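Side-chain contacts in oxidoreductase (Methanosarcina mazei, PDB 3KA7), which binds flavin-adenine dinucleotide and is probably an oxidoreductase of the flavin-containing amine oxidoreductase family, its precise substrate not established: residues Val126-Lys130 with Asn131-Gly135; Ser137-Ala140 with Trp141-Gln145; Phe176-Ile179 with Glu180-Arg184. All coordinates share one frame; numbering follows the deposited sequence.

Contact 1: residues Val126-Lys130 with Asn131-Gly135; sequences VSTRK and NRPSG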
# COMPACT_ATOMS: atom_id res chain seq x y z
N VAL A 126 21.27 -10.28 -13.57
CA VAL A 126 21.89 -9.41 -14.56
C VAL A 126 20.99 -9.27 -15.80
O VAL A 126 20.66 -8.16 -16.23
CB VAL A 126 23.28 -9.95 -14.95
CG1 VAL A 126 23.95 -9.07 -16.02
CG2 VAL A 126 24.17 -10.03 -13.71
N SER A 127 20.60 -10.41 -16.36
CA SER A 127 19.90 -10.38 -17.66
C SER A 127 18.51 -9.74 -17.63
O SER A 127 18.08 -9.11 -18.61
CB SER A 127 19.82 -11.79 -18.24
OG SER A 127 18.94 -12.61 -17.49
N THR A 128 17.79 -9.89 -16.53
CA THR A 128 16.39 -9.42 -16.48
C THR A 128 16.25 -7.90 -16.38
O THR A 128 15.17 -7.36 -16.59
CB THR A 128 15.61 -10.05 -15.32
OG1 THR A 128 16.28 -9.74 -14.10
CG2 THR A 128 15.51 -11.56 -15.50
N ARG A 129 17.33 -7.20 -16.05
CA ARG A 129 17.24 -5.76 -15.84
C ARG A 129 16.74 -5.08 -17.11
O ARG A 129 15.79 -4.28 -17.08
CB ARG A 129 18.60 -5.17 -15.47
CG ARG A 129 19.19 -5.67 -14.15
CD ARG A 129 18.44 -5.15 -12.94
NE ARG A 129 18.48 -3.69 -12.79
CZ ARG A 129 19.44 -3.00 -12.19
NH1 ARG A 129 20.51 -3.62 -11.66
NH2 ARG A 129 19.33 -1.68 -12.09
N LYS A 130 17.40 -5.39 -18.22
CA LYS A 130 17.06 -4.79 -19.51
C LYS A 130 16.31 -5.73 -20.46
O LYS A 130 15.75 -5.29 -21.46
CB LYS A 130 18.33 -4.22 -20.18
CG LYS A 130 18.98 -3.09 -19.39
CD LYS A 130 20.21 -2.55 -20.10
CE LYS A 130 20.91 -1.51 -19.24
NZ LYS A 130 20.01 -0.34 -19.00
N ASN A 131 16.32 -7.03 -20.16
CA ASN A 131 15.55 -8.02 -20.91
C ASN A 131 14.47 -8.60 -20.01
O ASN A 131 14.62 -9.69 -19.46
CB ASN A 131 16.48 -9.13 -21.42
CG ASN A 131 17.70 -8.58 -22.11
OD1 ASN A 131 17.66 -8.24 -23.30
ND2 ASN A 131 18.80 -8.46 -21.36
N ARG A 132 13.39 -7.83 -19.85
CA ARG A 132 12.38 -8.12 -18.83
C ARG A 132 11.43 -9.24 -19.20
O ARG A 132 10.75 -9.16 -20.22
CB ARG A 132 11.57 -6.85 -18.56
CG ARG A 132 12.40 -5.71 -18.08
CD ARG A 132 12.51 -5.74 -16.55
NE ARG A 132 13.24 -4.58 -16.07
CZ ARG A 132 12.67 -3.42 -15.73
NH1 ARG A 132 11.35 -3.27 -15.80
NH2 ARG A 132 13.43 -2.42 -15.32
N PRO A 133 11.35 -10.27 -18.35
CA PRO A 133 10.32 -11.30 -18.53
C PRO A 133 8.95 -10.64 -18.63
O PRO A 133 8.70 -9.64 -17.96
CB PRO A 133 10.40 -12.11 -17.23
CG PRO A 133 11.82 -11.92 -16.77
CD PRO A 133 12.21 -10.54 -17.18
N SER A 134 8.05 -11.21 -19.43
CA SER A 134 6.72 -10.64 -19.62
C SER A 134 5.75 -11.71 -20.10
O SER A 134 6.16 -12.69 -20.70
CB SER A 134 6.78 -9.51 -20.66
OG SER A 134 5.66 -8.65 -20.54
N GLY A 135 4.46 -11.51 -19.81
CA GLY A 135 3.39 -12.30 -20.46
C GLY A 135 2.87 -13.50 -19.69
O GLY A 135 2.15 -14.33 -20.24

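Contact 2: residues Ser137-Ala140 with Trp141-Gln145; sequences SLQA and WIKSQ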
# COMPACT_ATOMS: atom_id res chain seq x y z
N SER A 137 2.19 -14.92 -15.19
CA SER A 137 2.27 -14.54 -13.79
C SER A 137 3.70 -14.77 -13.31
O SER A 137 4.47 -15.50 -13.93
CB SER A 137 1.32 -15.37 -12.93
OG SER A 137 1.74 -16.71 -12.85
N LEU A 138 4.03 -14.14 -12.18
CA LEU A 138 5.33 -14.33 -11.57
C LEU A 138 5.55 -15.81 -11.28
O LEU A 138 6.62 -16.34 -11.52
CB LEU A 138 5.41 -13.54 -10.27
CG LEU A 138 6.69 -13.76 -9.45
CD1 LEU A 138 7.94 -13.33 -10.23
CD2 LEU A 138 6.63 -13.05 -8.13
N GLN A 139 4.53 -16.46 -10.73
CA GLN A 139 4.67 -17.87 -10.36
C GLN A 139 5.01 -18.71 -11.58
O GLN A 139 5.90 -19.57 -11.54
CB GLN A 139 3.39 -18.39 -9.73
CG GLN A 139 3.45 -19.87 -9.38
CD GLN A 139 2.24 -20.34 -8.59
OE1 GLN A 139 2.02 -19.89 -7.47
NE2 GLN A 139 1.46 -21.24 -9.17
N ALA A 140 4.30 -18.45 -12.67
CA ALA A 140 4.51 -19.21 -13.90
C ALA A 140 5.93 -19.00 -14.39
O ALA A 140 6.59 -19.95 -14.80
CB ALA A 140 3.51 -18.81 -14.96
N TRP A 141 6.40 -17.75 -14.38
CA TRP A 141 7.78 -17.47 -14.81
C TRP A 141 8.83 -18.16 -13.92
O TRP A 141 9.75 -18.81 -14.42
CB TRP A 141 8.05 -15.95 -14.92
CG TRP A 141 9.43 -15.68 -15.35
CD1 TRP A 141 9.92 -15.67 -16.63
CD2 TRP A 141 10.55 -15.40 -14.49
NE1 TRP A 141 11.27 -15.41 -16.62
CE2 TRP A 141 11.68 -15.24 -15.32
CE3 TRP A 141 10.70 -15.26 -13.11
CZ2 TRP A 141 12.94 -14.95 -14.82
CZ3 TRP A 141 11.97 -14.97 -12.61
CH2 TRP A 141 13.07 -14.82 -13.46
N ILE A 142 8.69 -18.04 -12.60
CA ILE A 142 9.64 -18.67 -11.71
C ILE A 142 9.73 -20.16 -12.04
O ILE A 142 10.83 -20.70 -12.19
CB ILE A 142 9.23 -18.52 -10.23
CG1 ILE A 142 9.37 -17.06 -9.80
CG2 ILE A 142 10.10 -19.42 -9.36
CD1 ILE A 142 8.76 -16.75 -8.43
N LYS A 143 8.58 -20.80 -12.18
CA LYS A 143 8.51 -22.24 -12.43
C LYS A 143 9.21 -22.63 -13.73
O LYS A 143 9.75 -23.74 -13.86
CB LYS A 143 7.05 -22.71 -12.44
CG LYS A 143 6.41 -22.78 -11.06
CD LYS A 143 5.05 -23.44 -11.10
CE LYS A 143 4.42 -23.48 -9.72
NZ LYS A 143 3.20 -24.34 -9.70
N SER A 144 9.21 -21.72 -14.70
CA SER A 144 9.87 -21.97 -15.98
C SER A 144 11.39 -21.90 -15.82
O SER A 144 12.14 -22.40 -16.68
CB SER A 144 9.38 -20.97 -17.04
OG SER A 144 9.95 -19.68 -16.84
N GLN A 145 11.86 -21.31 -14.72
CA GLN A 145 13.29 -21.07 -14.50
C GLN A 145 13.95 -22.05 -13.52
O GLN A 145 15.06 -22.54 -13.76
CB GLN A 145 13.52 -19.64 -14.00
CG GLN A 145 13.10 -18.58 -15.01
CD GLN A 145 13.77 -18.80 -16.33
OE1 GLN A 145 14.99 -18.77 -16.43
NE2 GLN A 145 12.97 -19.05 -17.36

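Contact 3: residues Phe176-Ile179 with Glu180-Arg184; sequences FEII and ENMYR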
# COMPACT_ATOMS: atom_id res chain seq x y z
N PHE A 176 9.04 -7.25 -12.07
CA PHE A 176 10.36 -6.75 -12.46
C PHE A 176 10.49 -5.21 -12.47
O PHE A 176 11.56 -4.70 -12.20
CB PHE A 176 10.87 -7.43 -13.74
CG PHE A 176 11.43 -8.80 -13.49
CD1 PHE A 176 12.72 -8.95 -13.00
CD2 PHE A 176 10.63 -9.92 -13.63
CE1 PHE A 176 13.21 -10.21 -12.72
CE2 PHE A 176 11.12 -11.19 -13.34
CZ PHE A 176 12.42 -11.32 -12.88
N GLU A 177 9.40 -4.49 -12.74
CA GLU A 177 9.39 -3.03 -12.56
C GLU A 177 9.54 -2.65 -11.08
O GLU A 177 10.28 -1.73 -10.73
CB GLU A 177 8.11 -2.39 -13.16
CG GLU A 177 8.08 -0.84 -13.10
CD GLU A 177 9.10 -0.17 -14.02
OE1 GLU A 177 9.59 -0.84 -14.97
OE2 GLU A 177 9.40 1.03 -13.81
N ILE A 178 8.85 -3.39 -10.20
CA ILE A 178 9.00 -3.20 -8.76
C ILE A 178 10.46 -3.42 -8.36
O ILE A 178 11.05 -2.64 -7.58
CB ILE A 178 8.06 -4.14 -7.98
CG1 ILE A 178 6.61 -3.65 -8.11
CG2 ILE A 178 8.49 -4.22 -6.50
CD1 ILE A 178 5.56 -4.56 -7.49
N ILE A 179 11.06 -4.47 -8.90
CA ILE A 179 12.45 -4.76 -8.60
C ILE A 179 13.35 -3.62 -9.09
O ILE A 179 14.29 -3.23 -8.41
CB ILE A 179 12.86 -6.11 -9.24
CG1 ILE A 179 12.21 -7.26 -8.46
CG2 ILE A 179 14.37 -6.28 -9.29
CD1 ILE A 179 12.49 -8.59 -9.06
N GLU A 180 13.06 -3.09 -10.28
CA GLU A 180 13.87 -2.00 -10.81
C GLU A 180 13.77 -0.80 -9.87
O GLU A 180 14.74 -0.07 -9.68
CB GLU A 180 13.44 -1.61 -12.23
CG GLU A 180 14.49 -0.78 -12.97
CD GLU A 180 15.84 -1.52 -13.13
OE1 GLU A 180 15.86 -2.77 -13.18
OE2 GLU A 180 16.87 -0.83 -13.23
N ASN A 181 12.60 -0.59 -9.28
CA ASN A 181 12.45 0.50 -8.31
C ASN A 181 13.23 0.30 -7.00
O ASN A 181 13.60 1.28 -6.35
CB ASN A 181 10.98 0.81 -8.06
CG ASN A 181 10.35 1.54 -9.22
OD1 ASN A 181 11.04 2.23 -9.97
ND2 ASN A 181 9.04 1.40 -9.38
N MSE A 182 13.47 -0.95 -6.61
CA MSE A 182 14.37 -1.22 -5.50
C MSE A 182 15.76 -0.71 -5.82
O MSE A 182 16.40 -0.06 -4.99
CB MSE A 182 14.44 -2.70 -5.17
CG MSE A 182 13.11 -3.30 -4.80
SE MSE A 182 13.28 -5.24 -4.48
CE MSE A 182 11.46 -5.50 -3.86
N TYR A 183 16.23 -0.98 -7.04
CA TYR A 183 17.55 -0.49 -7.43
C TYR A 183 17.60 1.03 -7.50
O TYR A 183 18.61 1.64 -7.13
CB TYR A 183 17.97 -1.05 -8.78
CG TYR A 183 18.29 -2.52 -8.77
CD1 TYR A 183 19.36 -3.00 -8.03
CD2 TYR A 183 17.56 -3.42 -9.53
CE1 TYR A 183 19.67 -4.35 -8.04
CE2 TYR A 183 17.86 -4.77 -9.53
CZ TYR A 183 18.92 -5.23 -8.79
OH TYR A 183 19.22 -6.58 -8.79
N ARG A 184 16.52 1.64 -8.00
CA ARG A 184 16.47 3.09 -8.18
C ARG A 184 16.37 3.84 -6.86
O ARG A 184 17.02 4.88 -6.69
CB ARG A 184 15.26 3.49 -9.04
CG ARG A 184 15.36 3.10 -10.50
CD ARG A 184 14.04 3.39 -11.19
NE ARG A 184 14.10 3.07 -12.61
CZ ARG A 184 13.12 2.47 -13.28
NH1 ARG A 184 12.00 2.11 -12.65
NH2 ARG A 184 13.26 2.22 -14.57
O HOH W 1 14.33 -5.26 -12.98
O HOH W 2 7.75 2.31 -11.83

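Contact 1: residues Val126-Lys130 with Asn131-Gly135
Asn131 turns its amide back over the chain end it follows and grips the carbonyl of Ser127 twice. Its ND2 gives a bond of 2.9 Å to Ser127 O, in the carbonyl plane on a lone pair, and that oxygen lies only 6° out of the amide plane. Asn131 N reaches Ser127 O as well, at 3.1 Å, and this second donor also lies in the carbonyl plane. With CG beside its own backbone N (chi1 -49°), the side chain is placed to return to the same acceptor as the backbone. Near the end of helix 115-127 it thus adds a second donor to Ser127 O beside the i+4 backbone amide, and the chain then runs on as the loop before helix 138-145. Arg132 takes a different carbonyl: NE donates to Arg129 O at 2.8 Å, from above the carbonyl plane. A bend at chi2 (-89°) sets its CD 3.1 Å from Thr128 O. The outer nitrogen NH1 forms a salt bridge with Glu177, while Arg129 pairs through NE with Glu180. Facing Phe176 of helix 172-185, the Thr128 side chain crosses Pro133 at a slant, CG2 3.8 Å from Pro133 CD, and Thr128 OG1 bonds back to Leu124 O.

Contact 2: residues Ser137-Ala140 with Trp141-Gln145
Ser137 O accepts from Trp141 N at 3.0 Å, the first of four i to i+4 bonds that join 137-140 to 141-145 as one helical run. The straightest, Ile142 N to Leu138 O, has an angle of 173° at the hydrogen. Ser137 is the N-cap: its OG accepts from Ala140 N at 3.1 Å, supplying an acceptor to an amide of the first turn. Among the side chains, Gln139 and Lys143 lie alongside, pointing the same way, with Gln139 CG 3.8 Å from Lys143 CE. Gln139 holds CG opposite its backbone N (chi1 177°) and runs extended, which brings its CG and amide beside Lys143 CE. A glycine in its place would probably leave the CE end of Lys143 without its neighbour, free to swing, and lose the touch on the loop at Ser167 and Asp168. On another face of the helix, Leu138 CG meets Ile142 CD1, one turn on, at 3.8 Å. Gln145 CG covers one face of the Trp141 indole, 3.6 Å above its plane and offset toward the rim. Helix 138-145 faces three others: Ile142 packs on 149-163, Leu138 on both 149-163 and 172-185, and Trp141 reaches 172-185, meeting Phe176 edge-to-face, and Leu124 of helix 115-127.

Contact 3: residues Phe176-Ile179 with Glu180-Arg184
Arg184 overlaps Glu177 across two turns of the helix, its NH1 meeting Glu177 OE2 at 3.0 Å in a salt bridge. The oxygen is only 6° out of the guanidinium plane, yet the nitrogen comes from above the carboxylate plane, and the two planes are 46° apart. Extended from CG to NE, the arginine runs back along the helix, and NH1 serves a second acceptor, Asn181 OD1, at 2.8 Å. This oxygen too is in the guanidinium plane, while the nitrogen again stands above its acceptor's plane. Glu180 CG sits 3.5 Å above the guanidinium, over its centre. Two acceptors on one nitrogen, with a methylene over the face, would limit rotation of the group. A water that accepts from Asn181 ND2 and donates to Glu177 OE2 bridges these two residues, and ND2 is also bonded to Gly405 O. On a different side Ile179 CG2 lies 3.8 Å from Tyr183 CE2, the side chains running alongside. The Ile178 and selenomethionine Met182 side chains cross, CG2 of the first lying 4.2 Å from CE of the second. Both pack on helix 149-163, and the side chain of Ile178 is about 11 Å from the bound FAD, whereas the acidic face of helix 172-185 meets segment 126-135, near the end of helix 115-127.

How the contacts relate
Along the chain the order is contact 1, contact 2, contact 3, and all three lie on one side of the molecule. The centre of contact 1 is about 13 Å from that of contact 2 and 12 Å from that of contact 3; contacts 2 and 3 are about 18 Å apart. Contact 1 lies at the end region of helix 115-127, leads by its loop to helix 138-145 of contact 2 and touches it where Pro133 packs on Trp141. It meets helix 172-185 of contact 3 through two salt bridges, whereas contacts 2 and 3 join through aromatic packing. In this connected helical region contact 3 is innermost, toward FAD: its centre is about 16 Å from the chain's centre, against 25 Å and 24 Å for contacts 1 and 2.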